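Local coordinates for tudor and KH domain-containing protein homolog (Bombyx mori, PDB 5VQH) that binds symmetrically dimethylated arginines of the Piwi proteins Siwi and Ago3 through its extended Tudor domain and takes part in primary piRNA biogenesis to repress transposons, at residues V173-E178 against G226-A231. Numbering follows the deposited sequence.
Sequences VERFEE and GAVLVA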
loop_
_atom_site.group_PDB
_atom_site.type_symbol
_atom_site.label_atom_id
_atom_site.label_comp_id
_atom_site.label_asym_id
_atom_site.label_seq_id
_atom_site.Cartn_x
_atom_site.Cartn_y
_atom_site.Cartn_z
ATOM N N VAL A 173 9.669 -3.524 13.136
ATOM C CA VAL A 173 8.711 -3.598 12.067
ATOM C C VAL A 173 7.590 -4.496 12.490
ATOM O O VAL A 173 6.423 -4.170 12.276
ATOM C CB VAL A 173 9.306 -4.143 10.775
ATOM C CG1 VAL A 173 8.244 -4.212 9.692
ATOM C CG2 VAL A 173 10.447 -3.255 10.298
ATOM N N GLU A 174 7.917 -5.619 13.103
ATOM C CA GLU A 174 6.895 -6.587 13.523
ATOM C C GLU A 174 5.882 -5.988 14.516
ATOM O O GLU A 174 4.666 -6.195 14.430
ATOM C CB GLU A 174 7.585 -7.788 14.171
ATOM C CG GLU A 174 6.627 -8.848 14.702
ATOM C CD GLU A 174 5.549 -9.225 13.704
ATOM O OE1 GLU A 174 5.843 -9.277 12.485
ATOM O OE2 GLU A 174 4.406 -9.474 14.147
ATOM N N ARG A 175 6.421 -5.243 15.460
ATOM C CA ARG A 175 5.647 -4.662 16.525
ATOM C C ARG A 175 4.752 -3.519 15.989
ATOM O O ARG A 175 3.589 -3.340 16.419
ATOM C CB ARG A 175 6.638 -4.198 17.582
ATOM C CG ARG A 175 6.014 -3.638 18.818
ATOM C CD ARG A 175 5.576 -4.689 19.803
ATOM N NE ARG A 175 4.831 -3.964 20.818
ATOM C CZ ARG A 175 3.573 -4.200 21.154
ATOM N NH1 ARG A 175 2.872 -5.208 20.604
ATOM N NH2 ARG A 175 3.018 -3.438 22.090
ATOM N N PHE A 176 5.295 -2.791 15.024
ATOM C CA PHE A 176 4.547 -1.803 14.303
ATOM C C PHE A 176 3.407 -2.473 13.555
ATOM O O PHE A 176 2.335 -1.892 13.450
ATOM C CB PHE A 176 5.463 -1.031 13.342
ATOM C CG PHE A 176 4.760 0.040 12.520
ATOM C CD1 PHE A 176 4.163 1.135 13.127
ATOM C CD2 PHE A 176 4.758 -0.014 11.111
ATOM C CE1 PHE A 176 3.547 2.128 12.368
ATOM C CE2 PHE A 176 4.151 0.989 10.342
ATOM C CZ PHE A 176 3.536 2.055 10.981
ATOM N N GLU A 177 3.608 -3.691 13.050
ATOM C CA GLU A 177 2.506 -4.375 12.404
ATOM C C GLU A 177 1.455 -4.810 13.419
ATOM O O GLU A 177 0.288 -4.947 13.082
ATOM C CB GLU A 177 2.984 -5.568 11.593
ATOM C CG GLU A 177 3.924 -5.207 10.450
ATOM C CD GLU A 177 4.223 -6.385 9.525
ATOM O OE1 GLU A 177 3.439 -7.350 9.498
ATOM O OE2 GLU A 177 5.234 -6.356 8.801
ATOM N N GLU A 178 1.858 -5.066 14.652
ATOM C CA GLU A 178 0.896 -5.521 15.662
ATOM C C GLU A 178 0.111 -4.309 16.120
ATOM O O GLU A 178 -1.116 -4.359 16.179
ATOM C CB GLU A 178 1.567 -6.199 16.860
ATOM C CG GLU A 178 2.041 -7.630 16.600
ATOM C CD GLU A 178 3.232 -8.078 17.497
ATOM O OE1 GLU A 178 3.389 -7.573 18.638
ATOM O OE2 GLU A 178 4.026 -8.956 17.065
ATOM N N GLY A 226 3.698 5.293 17.540
ATOM C CA GLY A 226 5.098 5.657 17.572
ATOM C C GLY A 226 5.628 5.843 18.980
ATOM O O GLY A 226 6.803 5.610 19.218
ATOM N N ALA A 227 4.792 6.285 19.921
ATOM C CA ALA A 227 5.293 6.519 21.271
ATOM C C ALA A 227 5.518 5.187 21.954
ATOM O O ALA A 227 6.436 5.041 22.755
ATOM C CB ALA A 227 4.352 7.410 22.072
ATOM N N VAL A 228 4.709 4.201 21.602
ATOM C CA VAL A 228 4.954 2.849 22.050
ATOM C C VAL A 228 6.278 2.305 21.541
ATOM O O VAL A 228 6.948 1.592 22.255
ATOM C CB VAL A 228 3.868 1.896 21.582
ATOM C CG1 VAL A 228 4.226 0.461 21.923
ATOM C CG2 VAL A 228 2.543 2.259 22.217
ATOM N N LEU A 229 6.632 2.606 20.299
ATOM C CA LEU A 229 7.866 2.106 19.711
ATOM C C LEU A 229 9.085 2.728 20.407
ATOM O O LEU A 229 10.113 2.064 20.645
ATOM C CB LEU A 229 7.926 2.396 18.202
ATOM C CG LEU A 229 6.976 1.622 17.252
ATOM C CD1 LEU A 229 7.085 2.178 15.826
ATOM C CD2 LEU A 229 7.180 0.114 17.227
ATOM N N VAL A 230 8.979 4.003 20.728
ATOM C CA VAL A 230 10.073 4.686 21.397
ATOM C C VAL A 230 10.252 4.089 22.788
ATOM O O VAL A 230 11.371 3.813 23.181
ATOM C CB VAL A 230 9.833 6.207 21.495
ATOM C CG1 VAL A 230 10.883 6.860 22.388
ATOM C CG2 VAL A 230 9.819 6.851 20.098
ATOM N N ALA A 231 9.159 3.863 23.517
ATOM C CA ALA A 231 9.238 3.360 24.901
ATOM C C ALA A 231 9.799 1.948 24.973
ATOM O O ALA A 231 10.557 1.626 25.882
ATOM C CB ALA A 231 7.873 3.394 25.553
#
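Phe176 and Leu229 mark the nearest backbone approach of two short helical segments, their CA atoms 7.5 Å apart, while the axes of 173-178 and 226-231 pass within 10.4 Å at 144° between N-to-C directions, antiparallel in sense but inclined by 36° from exact antiparallelism. Leu229 bridges this gap with its two methyls. Leu229 CD1 lies 4.1 Å from Phe176 CD1, meeting the ring at a slant, whereas Leu229 CD2 reaches the other helix's backbone, 4.1 Å from Phe176 N, and also approaches Arg175 CG. With chi1 at -70°, Leu229 CG stands opposite its own carbonyl carbon, and the fork sets one methyl against Arg175 CG and Phe176 N, the other against the Phe176 ring. Arg175 also meets Val228: Arg175 NH2 comes 4.1 Å from Val228 CG1, the two side chains crossing at about a right angle. The arginine chain bends at chi2, and Arg175 NH1 donates to Glu178 OE1 over 3.1 Å; the acceptor lies within the guanidinium plane and uses its anti lone pair. Arg175 NE forms a further salt bridge with Glu232, so the guanidinium ties helix 170-179 to the residue just past helix 225-231, beside the apolar contact. The two segments bury 165 Å² between them, both sides summed. This is structural helix-helix packing within the extended Tudor fragment, the Phe176 side chain about 14 Å from the bound dimethylarginine. Leu179 extends the apolar seam by touching Val228 and Leu229, and Phe176 packs on Val30 of strand 23-30 and edge-to-face with Phe36 of strand 35-40, joining the helix pair to the mixed sheet.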